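Local coordinates for IPT/TIG domain-containing protein BACOVA_02650 (Bacteroides ovatus, PDB 5E7G) that binds polysaccharide at the cell surface of a gut bacterium and probably captures xyloglucan before its transport into the periplasm for degradation, at residues Val98-Pro103 with Asn126-Gln131; Gly293-Gly298 with Ser335-Gln340; Gln374-Glu379 with Ser427-Val432. All blocks are in the same frame, centred on the assembly; numbering follows the deposited sequence.

Contact 1: residues Val98-Pro103 with Asn126-Gln131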
loop_
_atom_site.group_PDB
_atom_site.type_symbol
_atom_site.label_atom_id
_atom_site.label_comp_id
_atom_site.label_asym_id
_atom_site.label_seq_id
_atom_site.Cartn_x
_atom_site.Cartn_y
_atom_site.Cartn_z
ATOM N N VAL A 98 12.760 -30.919 25.094
ATOM C CA VAL A 98 12.255 -29.625 25.525
ATOM C C VAL A 98 11.923 -28.799 24.276
ATOM O O VAL A 98 12.799 -28.516 23.449
ATOM C CB VAL A 98 13.262 -28.876 26.416
ATOM C CG1 VAL A 98 12.638 -27.605 26.966
ATOM C CG2 VAL A 98 13.729 -29.762 27.559
ATOM N N LEU A 99 10.655 -28.420 24.150
ATOM C CA LEU A 99 10.123 -27.820 22.925
ATOM C C LEU A 99 10.582 -26.391 22.687
ATOM O O LEU A 99 10.517 -25.547 23.582
ATOM C CB LEU A 99 8.595 -27.838 22.957
ATOM C CG LEU A 99 7.932 -29.212 22.982
ATOM C CD1 LEU A 99 6.461 -29.067 23.303
ATOM C CD2 LEU A 99 8.126 -29.917 21.655
ATOM N N SER A 100 11.029 -26.124 21.465
ATOM C CA SER A 100 11.342 -24.765 21.049
ATOM C C SER A 100 10.053 -24.007 20.732
ATOM O O SER A 100 9.011 -24.619 20.498
ATOM C CB SER A 100 12.263 -24.777 19.833
ATOM O OG SER A 100 13.541 -25.265 20.183
ATOM N N PRO A 101 10.120 -22.667 20.721
ATOM C CA PRO A 101 8.939 -21.873 20.359
ATOM C C PRO A 101 8.475 -22.145 18.922
ATOM O O PRO A 101 9.286 -22.495 18.059
ATOM C CB PRO A 101 9.421 -20.422 20.509
ATOM C CG PRO A 101 10.694 -20.495 21.301
ATOM C CD PRO A 101 11.297 -21.823 20.991
ATOM N N ALA A 102 7.182 -21.975 18.675
ATOM C CA ALA A 102 6.605 -22.268 17.366
ATOM C C ALA A 102 7.117 -21.300 16.294
ATOM O O ALA A 102 7.294 -20.113 16.563
ATOM C CB ALA A 102 5.096 -22.206 17.439
ATOM N N PRO A 103 7.346 -21.804 15.072
ATOM C CA PRO A 103 7.798 -20.943 13.975
ATOM C C PRO A 103 6.698 -20.016 13.476
ATOM O O PRO A 103 5.520 -20.334 13.630
ATOM C CB PRO A 103 8.191 -21.945 12.895
ATOM C CG PRO A 103 7.276 -23.092 13.123
ATOM C CD PRO A 103 7.122 -23.187 14.615
ATOM N N ASN A 126 11.947 -18.183 14.817
ATOM C CA ASN A 126 11.880 -19.491 15.455
ATOM C C ASN A 126 11.899 -20.624 14.429
ATOM O O ASN A 126 11.176 -21.609 14.572
ATOM C CB ASN A 126 10.630 -19.598 16.336
ATOM C CG ASN A 126 10.504 -18.448 17.325
ATOM O OD1 ASN A 126 11.485 -17.793 17.682
ATOM N ND2 ASN A 126 9.283 -18.202 17.775
ATOM N N PHE A 127 12.729 -20.494 13.399
ATOM C CA PHE A 127 12.876 -21.559 12.413
ATOM C C PHE A 127 13.797 -22.653 12.945
ATOM O O PHE A 127 14.738 -23.071 12.273
ATOM C CB PHE A 127 13.411 -21.006 11.086
ATOM C CG PHE A 127 12.449 -20.104 10.368
ATOM C CD1 PHE A 127 11.087 -20.348 10.399
ATOM C CD2 PHE A 127 12.911 -19.012 9.660
ATOM C CE1 PHE A 127 10.209 -19.522 9.737
ATOM C CE2 PHE A 127 12.031 -18.182 8.998
ATOM C CZ PHE A 127 10.684 -18.438 9.036
ATOM N N TYR A 128 13.511 -23.111 14.158
ATOM C CA TYR A 128 14.261 -24.191 14.778
ATOM C C TYR A 128 13.766 -25.528 14.258
ATOM O O TYR A 128 12.565 -25.708 14.050
ATOM C CB TYR A 128 14.110 -24.152 16.307
ATOM C CG TYR A 128 14.454 -22.824 16.950
ATOM C CD1 TYR A 128 15.757 -22.347 16.946
ATOM C CD2 TYR A 128 13.480 -22.062 17.585
ATOM C CE1 TYR A 128 16.081 -21.142 17.538
ATOM C CE2 TYR A 128 13.797 -20.851 18.187
ATOM C CZ TYR A 128 15.100 -20.401 18.157
ATOM O OH TYR A 128 15.429 -19.204 18.745
ATOM N N GLU A 129 14.684 -26.463 14.051
ATOM C CA GLU A 129 14.304 -27.853 13.817
ATOM C C GLU A 129 13.426 -28.011 12.572
ATOM O O GLU A 129 12.491 -28.812 12.555
ATOM C CB GLU A 129 13.579 -28.401 15.056
ATOM C CG GLU A 129 14.378 -28.223 16.354
ATOM C CD GLU A 129 13.556 -28.456 17.611
ATOM O OE1 GLU A 129 14.076 -29.091 18.552
ATOM O OE2 GLU A 129 12.401 -27.990 17.667
ATOM N N VAL A 130 13.730 -27.233 11.538
ATOM C CA VAL A 130 13.038 -27.345 10.257
ATOM C C VAL A 130 13.163 -28.766 9.713
ATOM O O VAL A 130 14.265 -29.251 9.464
ATOM C CB VAL A 130 13.602 -26.339 9.223
ATOM C CG1 VAL A 130 12.954 -26.529 7.851
ATOM C CG2 VAL A 130 13.400 -24.914 9.714
ATOM N N GLN A 131 12.026 -29.428 9.539
ATOM C CA GLN A 131 11.999 -30.784 9.002
ATOM C C GLN A 131 11.814 -30.772 7.483
ATOM O O GLN A 131 12.576 -31.405 6.750
ATOM C CB GLN A 131 10.881 -31.588 9.670
ATOM C CG GLN A 131 11.083 -31.780 11.168
ATOM C CD GLN A 131 9.871 -32.377 11.851
ATOM O OE1 GLN A 131 8.780 -32.424 11.279
ATOM N NE2 GLN A 131 10.056 -32.837 13.085
HETATM O O HOH W 1 14.103 -27.552 20.936
HETATM O O HOH W 2 10.711 -28.060 19.474
HETATM O O HOH W 3 10.384 -23.917 16.031
#
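Where the connection into an immunoglobulin-like IPT/TIG sandwich runs past a turn between its two sheets, S100, P101 and P103 meet N126, F127, Y128 and E129. The one direct hydrogen bond between the segments runs from N126 ND2 to A102 O, 3.0 Å long and nearly straight at 166°. A102 O lies in the amide plane of N126, yet ND2 stands above the carbonyl plane, so no lone pair is used. The N126 side chain turns back beside its own backbone N (chi1 -52°), which carries the amide past the P101 ring, with ND2 3.5 Å from P101 CB.

P103 covers the start of the turn: its CB is 3.4 Å from N126 O, and the same carbon comes to the edge of the F127 ring, 4.1 Å from CD1. F127 is the centre of an inverse gamma turn, closed by a weak bond from Y128 N back to N126 O. This turn carries the chain from strand 119-125 to strand 130-136, which lie in different sheets of the sandwich, while the F127 ring packs inward on V158, I165 and V181.

Y128 leans against the incoming loop, its ring meeting it obliquely, with CD2 3.7 Å from S100 CB and CE2 3.9 Å from P101 CD. Farther along, E129 reaches the loop through water. Its extended side chain offers OE1 to a water, 2.8 Å away, that also donates to V98 O. A second water, which accepts from S100 N at 2.8 Å, lies very close to E129 OE2, a contact whose short length makes its detail doubtful. A third water sits between P101 O and N126 O, and S100 O is hydrogen-bonded to T185 OG1.

Contact 2: residues Gly293-Gly298 with Ser335-Gln340. With BGC (beta-D-glucopyranose), chain B; BGC (beta-D-glucopyranose), chain C.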
loop_
_atom_site.group_PDB
_atom_site.type_symbol
_atom_site.label_atom_id
_atom_site.label_comp_id
_atom_site.label_asym_id
_atom_site.label_seq_id
_atom_site.Cartn_x
_atom_site.Cartn_y
_atom_site.Cartn_z
ATOM N N GLY A 293 -20.351 25.366 -21.743
ATOM C CA GLY A 293 -20.393 26.643 -21.056
ATOM C C GLY A 293 -19.887 27.754 -21.954
ATOM O O GLY A 293 -19.649 27.531 -23.141
ATOM N N SER A 294 -19.724 28.953 -21.397
ATOM C CA SER A 294 -19.266 30.089 -22.191
ATOM C C SER A 294 -18.884 31.316 -21.367
ATOM O O SER A 294 -19.537 31.652 -20.379
ATOM C CB SER A 294 -20.347 30.487 -23.190
ATOM O OG SER A 294 -19.992 31.699 -23.828
ATOM N N HIS A 295 -17.819 31.987 -21.791
ATOM C CA HIS A 295 -17.425 33.264 -21.214
ATOM C C HIS A 295 -18.407 34.349 -21.656
ATOM O O HIS A 295 -18.861 34.347 -22.799
ATOM C CB HIS A 295 -16.000 33.612 -21.637
ATOM C CG HIS A 295 -15.580 35.017 -21.318
ATOM N ND1 HIS A 295 -14.978 35.364 -20.127
ATOM C CD2 HIS A 295 -15.648 36.156 -22.050
ATOM C CE1 HIS A 295 -14.703 36.656 -20.135
ATOM N NE2 HIS A 295 -15.101 37.160 -21.290
ATOM N N VAL A 296 -18.746 35.261 -20.749
ATOM C CA VAL A 296 -19.646 36.367 -21.071
ATOM C C VAL A 296 -18.889 37.690 -21.122
ATOM O O VAL A 296 -18.914 38.386 -22.136
ATOM C CB VAL A 296 -20.798 36.486 -20.049
ATOM C CG1 VAL A 296 -21.695 37.654 -20.409
ATOM C CG2 VAL A 296 -21.615 35.190 -19.990
ATOM N N TRP A 297 -18.224 38.034 -20.024
ATOM C CA TRP A 297 -17.509 39.300 -19.926
ATOM C C TRP A 297 -16.379 39.208 -18.911
ATOM O O TRP A 297 -16.300 38.247 -18.143
ATOM C CB TRP A 297 -18.471 40.429 -19.533
ATOM C CG TRP A 297 -19.103 40.251 -18.163
ATOM C CD1 TRP A 297 -20.282 39.615 -17.873
ATOM C CD2 TRP A 297 -18.587 40.720 -16.910
ATOM N NE1 TRP A 297 -20.528 39.662 -16.520
ATOM C CE2 TRP A 297 -19.501 40.334 -15.909
ATOM C CE3 TRP A 297 -17.440 41.430 -16.539
ATOM C CZ2 TRP A 297 -19.302 40.627 -14.568
ATOM C CZ3 TRP A 297 -17.247 41.721 -15.205
ATOM C CH2 TRP A 297 -18.171 41.322 -14.235
ATOM N N GLY A 298 -15.517 40.220 -18.909
ATOM C CA GLY A 298 -14.439 40.319 -17.942
ATOM C C GLY A 298 -13.103 40.644 -18.584
ATOM O O GLY A 298 -12.875 40.338 -19.756
ATOM N N SER A 335 -12.981 36.558 -15.025
ATOM C CA SER A 335 -13.852 36.001 -16.055
ATOM C C SER A 335 -15.206 35.619 -15.469
ATOM O O SER A 335 -15.283 34.790 -14.560
ATOM C CB SER A 335 -13.218 34.773 -16.704
ATOM O OG SER A 335 -14.163 34.078 -17.508
ATOM N N TYR A 336 -16.260 36.230 -16.005
ATOM C CA TYR A 336 -17.634 35.915 -15.632
ATOM C C TYR A 336 -18.217 35.052 -16.735
ATOM O O TYR A 336 -18.404 35.524 -17.857
ATOM C CB TYR A 336 -18.461 37.198 -15.438
ATOM C CG TYR A 336 -19.879 36.988 -14.939
ATOM C CD1 TYR A 336 -20.816 36.319 -15.714
ATOM C CD2 TYR A 336 -20.286 37.481 -13.700
ATOM C CE1 TYR A 336 -22.105 36.125 -15.275
ATOM C CE2 TYR A 336 -21.588 37.294 -13.249
ATOM C CZ TYR A 336 -22.490 36.613 -14.047
ATOM O OH TYR A 336 -23.781 36.406 -13.632
ATOM N N SER A 337 -18.503 33.792 -16.422
ATOM C CA SER A 337 -18.949 32.840 -17.433
ATOM C C SER A 337 -20.285 32.195 -17.088
ATOM O O SER A 337 -20.756 32.274 -15.952
ATOM C CB SER A 337 -17.885 31.754 -17.632
ATOM O OG SER A 337 -16.655 32.326 -18.052
ATOM N N ASN A 338 -20.893 31.579 -18.096
ATOM C CA ASN A 338 -22.046 30.712 -17.902
ATOM C C ASN A 338 -21.628 29.256 -17.953
ATOM O O ASN A 338 -21.134 28.776 -18.975
ATOM C CB ASN A 338 -23.112 30.978 -18.961
ATOM C CG ASN A 338 -24.023 32.126 -18.584
ATOM O OD1 ASN A 338 -24.543 32.177 -17.464
ATOM N ND2 ASN A 338 -24.208 33.063 -19.506
ATOM N N ALA A 339 -21.826 28.559 -16.844
ATOM C CA ALA A 339 -21.511 27.143 -16.767
ATOM C C ALA A 339 -22.655 26.326 -17.331
ATOM O O ALA A 339 -23.763 26.831 -17.529
ATOM C CB ALA A 339 -21.229 26.726 -15.325
ATOM N N GLN A 340 -22.371 25.060 -17.591
ATOM C CA GLN A 340 -23.384 24.094 -17.949
ATOM C C GLN A 340 -23.316 23.013 -16.890
ATOM O O GLN A 340 -22.457 22.138 -16.954
ATOM C CB GLN A 340 -23.144 23.530 -19.352
ATOM C CG GLN A 340 -24.172 22.505 -19.778
ATOM C CD GLN A 340 -23.958 22.005 -21.197
ATOM O OE1 GLN A 340 -23.258 21.019 -21.414
ATOM N NE2 GLN A 340 -24.573 22.682 -22.165
HETATM C C2 BGC B . -20.406 44.335 -19.370
HETATM C C3 BGC B . -20.198 44.128 -17.915
HETATM C C4 BGC B . -21.447 43.895 -17.189
HETATM C C5 BGC B . -22.248 42.799 -17.804
HETATM C C6 BGC B . -23.640 42.793 -17.226
HETATM C C1 BGC B . -21.154 43.155 -20.025
HETATM O O2 BGC B . -19.143 44.478 -20.019
HETATM O O3 BGC B . -19.535 45.320 -17.363
HETATM O O4 BGC B . -21.162 43.485 -15.795
HETATM O O5 BGC B . -22.446 42.893 -19.257
HETATM O O6 BGC B . -23.623 42.314 -15.894
HETATM C C2 BGC C . -20.731 44.062 -13.447
HETATM C C3 BGC C . -20.000 44.895 -12.452
HETATM C C4 BGC C . -18.691 45.364 -12.884
HETATM C C5 BGC C . -18.760 45.939 -14.253
HETATM C C6 BGC C . -17.389 46.377 -14.707
HETATM C C1 BGC C . -20.687 44.521 -14.923
HETATM O O2 BGC C . -22.092 44.041 -13.040
HETATM O O3 BGC C . -19.785 44.095 -11.237
HETATM O O4 BGC C . -18.244 46.416 -11.951
HETATM O O5 BGC C . -19.286 45.014 -15.262
HETATM O O6 BGC C . -17.261 47.726 -14.332
#
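W297 and Y336 lie face against face in an offset stack, with the W297 five-membered ring and the Y336 ring 4.5 Å apart between centroids and their planes 22° from parallel. The overlap is eccentric: W297 NE1 sits over the Y336 face, 3.2 Å from CG, while Y336 CB makes a CH-pi contact 3.5 Å from the centroid of the W297 five-membered ring. The opposite face of the indole carries sugar. W297 CE2 is 3.6 Å from O4 of the chain B glucose, and W297 CH2 is 3.8 Å from C2 of the chain C glucose.

The indole owes its place to a classic beta bulge, where V296 and W297 together face Y336 across an antiparallel strand pair. V296 N donates to Y336 O at 2.9 Å, and W297 N shares that oxygen through a weak bond. With CG between the backbone N and the carbonyl carbon (chi1 63°), the W297 indole swings back over Y336 CB. H295, on the other face of the sheet, meets S335 OG at the edge of its ring, ND1 to OG 3.0 Å, in a hydrogen bond that either could donate.

Behind Y336 the H429 ring stacks in turn, and Y336 OH is hydrogen-bonded to E379 OE2. The sugar contacts are consistent with recognition that rests, at the indole, on packing more than on polar bonds.

Contact 3: residues Gln374-Glu379 with Ser427-Val432. With XYS (alpha-D-xylopyranose), chain D.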
loop_
_atom_site.group_PDB
_atom_site.type_symbol
_atom_site.label_atom_id
_atom_site.label_comp_id
_atom_site.label_asym_id
_atom_site.label_seq_id
_atom_site.Cartn_x
_atom_site.Cartn_y
_atom_site.Cartn_z
ATOM N N GLN A 374 -10.691 34.300 -6.438
ATOM C CA GLN A 374 -12.022 34.000 -5.927
ATOM C C GLN A 374 -12.800 33.183 -6.953
ATOM O O GLN A 374 -12.824 33.524 -8.135
ATOM C CB GLN A 374 -12.783 35.286 -5.604
ATOM C CG GLN A 374 -14.234 35.066 -5.167
ATOM C CD GLN A 374 -15.001 36.362 -4.982
ATOM O OE1 GLN A 374 -14.695 37.376 -5.608
ATOM N NE2 GLN A 374 -16.010 36.330 -4.122
ATOM N N ILE A 375 -13.439 32.114 -6.492
ATOM C CA ILE A 375 -14.320 31.313 -7.336
ATOM C C ILE A 375 -15.736 31.365 -6.774
ATOM O O ILE A 375 -15.967 30.973 -5.626
ATOM C CB ILE A 375 -13.850 29.855 -7.436
ATOM C CG1 ILE A 375 -12.510 29.779 -8.189
ATOM C CG2 ILE A 375 -14.925 28.993 -8.131
ATOM C CD1 ILE A 375 -11.866 28.406 -8.165
ATOM N N ALA A 376 -16.672 31.834 -7.593
ATOM C CA ALA A 376 -18.057 32.034 -7.175
ATOM C C ALA A 376 -19.041 31.383 -8.144
ATOM O O ALA A 376 -18.796 31.347 -9.355
ATOM C CB ALA A 376 -18.353 33.524 -7.050
ATOM N N MET A 377 -20.148 30.874 -7.606
ATOM C CA MET A 377 -21.214 30.280 -8.409
ATOM C C MET A 377 -22.597 30.852 -8.066
ATOM O O MET A 377 -22.882 31.149 -6.904
ATOM C CB MET A 377 -21.237 28.766 -8.215
ATOM C CG MET A 377 -20.070 28.042 -8.848
ATOM S SD MET A 377 -20.071 26.283 -8.468
ATOM C CE MET A 377 -18.592 25.771 -9.367
ATOM N N CYS A 378 -23.441 31.002 -9.086
ATOM C CA CYS A 378 -24.860 31.334 -8.909
ATOM C C CYS A 378 -25.088 32.679 -8.211
ATOM O O CYS A 378 -26.089 32.865 -7.514
ATOM C CB CYS A 378 -25.558 30.222 -8.122
ATOM S SG CYS A 378 -25.590 28.636 -8.975
ATOM N N GLU A 379 -24.144 33.597 -8.383
ATOM C CA GLU A 379 -24.250 34.943 -7.826
ATOM C C GLU A 379 -24.287 34.938 -6.294
ATOM O O GLU A 379 -24.534 35.974 -5.679
ATOM C CB GLU A 379 -25.497 35.652 -8.370
ATOM C CG GLU A 379 -25.440 35.954 -9.868
ATOM C CD GLU A 379 -24.800 37.301 -10.186
ATOM O OE1 GLU A 379 -24.585 38.101 -9.250
ATOM O OE2 GLU A 379 -24.514 37.567 -11.376
ATOM N N SER A 427 -29.339 29.573 -11.686
ATOM C CA SER A 427 -28.322 30.489 -12.192
ATOM C C SER A 427 -27.138 29.691 -12.721
ATOM O O SER A 427 -26.673 28.757 -12.064
ATOM C CB SER A 427 -27.856 31.441 -11.099
ATOM O OG SER A 427 -26.913 32.369 -11.602
ATOM N N THR A 428 -26.655 30.057 -13.904
ATOM C CA THR A 428 -25.526 29.359 -14.516
ATOM C C THR A 428 -24.214 30.103 -14.286
ATOM O O THR A 428 -23.190 29.753 -14.874
ATOM C CB THR A 428 -25.731 29.176 -16.023
ATOM O OG1 THR A 428 -25.991 30.450 -16.627
ATOM C CG2 THR A 428 -26.885 28.227 -16.293
ATOM N N HIS A 429 -24.234 31.115 -13.424
ATOM C CA HIS A 429 -23.041 31.916 -13.192
ATOM C C HIS A 429 -21.925 31.097 -12.557
ATOM O O HIS A 429 -22.125 30.431 -11.539
ATOM C CB HIS A 429 -23.358 33.120 -12.308
ATOM C CG HIS A 429 -22.143 33.781 -11.732
ATOM N ND1 HIS A 429 -21.966 33.955 -10.376
ATOM C CD2 HIS A 429 -21.036 34.291 -12.322
ATOM C CE1 HIS A 429 -20.812 34.557 -10.156
ATOM N NE2 HIS A 429 -20.224 34.769 -11.321
ATOM N N ILE A 430 -20.764 31.124 -13.202
ATOM C CA ILE A 430 -19.508 30.762 -12.561
ATOM C C ILE A 430 -18.537 31.901 -12.833
ATOM O O ILE A 430 -18.536 32.473 -13.922
ATOM C CB ILE A 430 -18.931 29.416 -13.063
ATOM C CG1 ILE A 430 -17.655 29.076 -12.289
ATOM C CG2 ILE A 430 -18.651 29.461 -14.563
ATOM C CD1 ILE A 430 -17.186 27.641 -12.473
ATOM N N GLY A 431 -17.728 32.242 -11.836
ATOM C CA GLY A 431 -16.866 33.399 -11.923
ATOM C C GLY A 431 -15.523 33.147 -11.279
ATOM O O GLY A 431 -15.437 32.544 -10.213
ATOM N N VAL A 432 -14.474 33.601 -11.951
ATOM C CA VAL A 432 -13.118 33.517 -11.443
ATOM C C VAL A 432 -12.556 34.933 -11.390
ATOM O O VAL A 432 -12.512 35.622 -12.404
ATOM C CB VAL A 432 -12.240 32.602 -12.327
ATOM C CG1 VAL A 432 -10.803 32.582 -11.825
ATOM C CG2 VAL A 432 -12.829 31.190 -12.348
HETATM C C1 XYS D . -19.095 41.558 -7.516
HETATM C C2 XYS D . -19.495 41.156 -6.121
HETATM C C3 XYS D . -18.280 40.825 -5.324
HETATM C C4 XYS D . -17.311 39.925 -6.029
HETATM C C5 XYS D . -17.140 40.154 -7.536
HETATM O O2 XYS D . -20.211 42.241 -5.500
HETATM O O3 XYS D . -18.678 40.170 -4.084
HETATM O O4 XYS D . -16.028 40.095 -5.409
HETATM O O5 XYS D . -18.403 40.466 -8.230
#
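A chi1 of 165° stretches H429 out from its strand, its CG opposite the backbone N, and a sharp bend at chi2 of E379 (-89°) brings OE2 over one face of the imidazole, though its hydrogen-bond partner is Y336 OH; A376 O lies over the opposite face. H429 begins strand 429-432, and E379 lies in the turn just after its antiparallel neighbour, strand 374-377, in the five-stranded sheet of the xyloglucan-binding domain. At the ring's edge, E379 N donates to H429 ND1 at 3.0 Å, almost in the ring plane. ND1 as acceptor is consistent with the proton being on NE2, which is bonded to Y433 OH.

The ladder is regular: A376 N to G431 O is 3.0 Å, and G431 N to A376 O is 2.8 Å. It ends with C378 N on H429 O, also at 2.8 Å, where the chain turns into left-handed backbone angles at C378 and E379. G431 leaves space for the imidazole, because a CB there would clash with H429 NE2. With H429 cut back to an alanine, E379 N and Y433 OH would probably lose their partner and a gap would open beside the Y336 ring.

On the inward face M377 and I430 lie side by side, CE to CD1 3.9 Å. On the glycan side, the extended Q374 reaches the bound xylose, whose O4 donates to Q374 OE1 at 3.0 Å.

Following the chain from its N terminus, contact 1 comes first, closing a short loop that holds strands 104-109 and 119-125 and tying the entry of an IPT/TIG sandwich to the turn between its sheets. Contact 2 opens and closes much later, spanning strands 301-303, 318-322 and 324-325 and the start of 329-338 in the xyloglucan-binding domain. Contact 3 follows, with strands 385-388 and 403-409 and helix 419-423 in its loop. The three are in series, so none nests or crosses. Contacts 2 and 3 share one sheet through adjoining strands 329-338 and 429-436, their centres about 9 Å apart; contact 1 lies about 74 Å from contact 2, between centres.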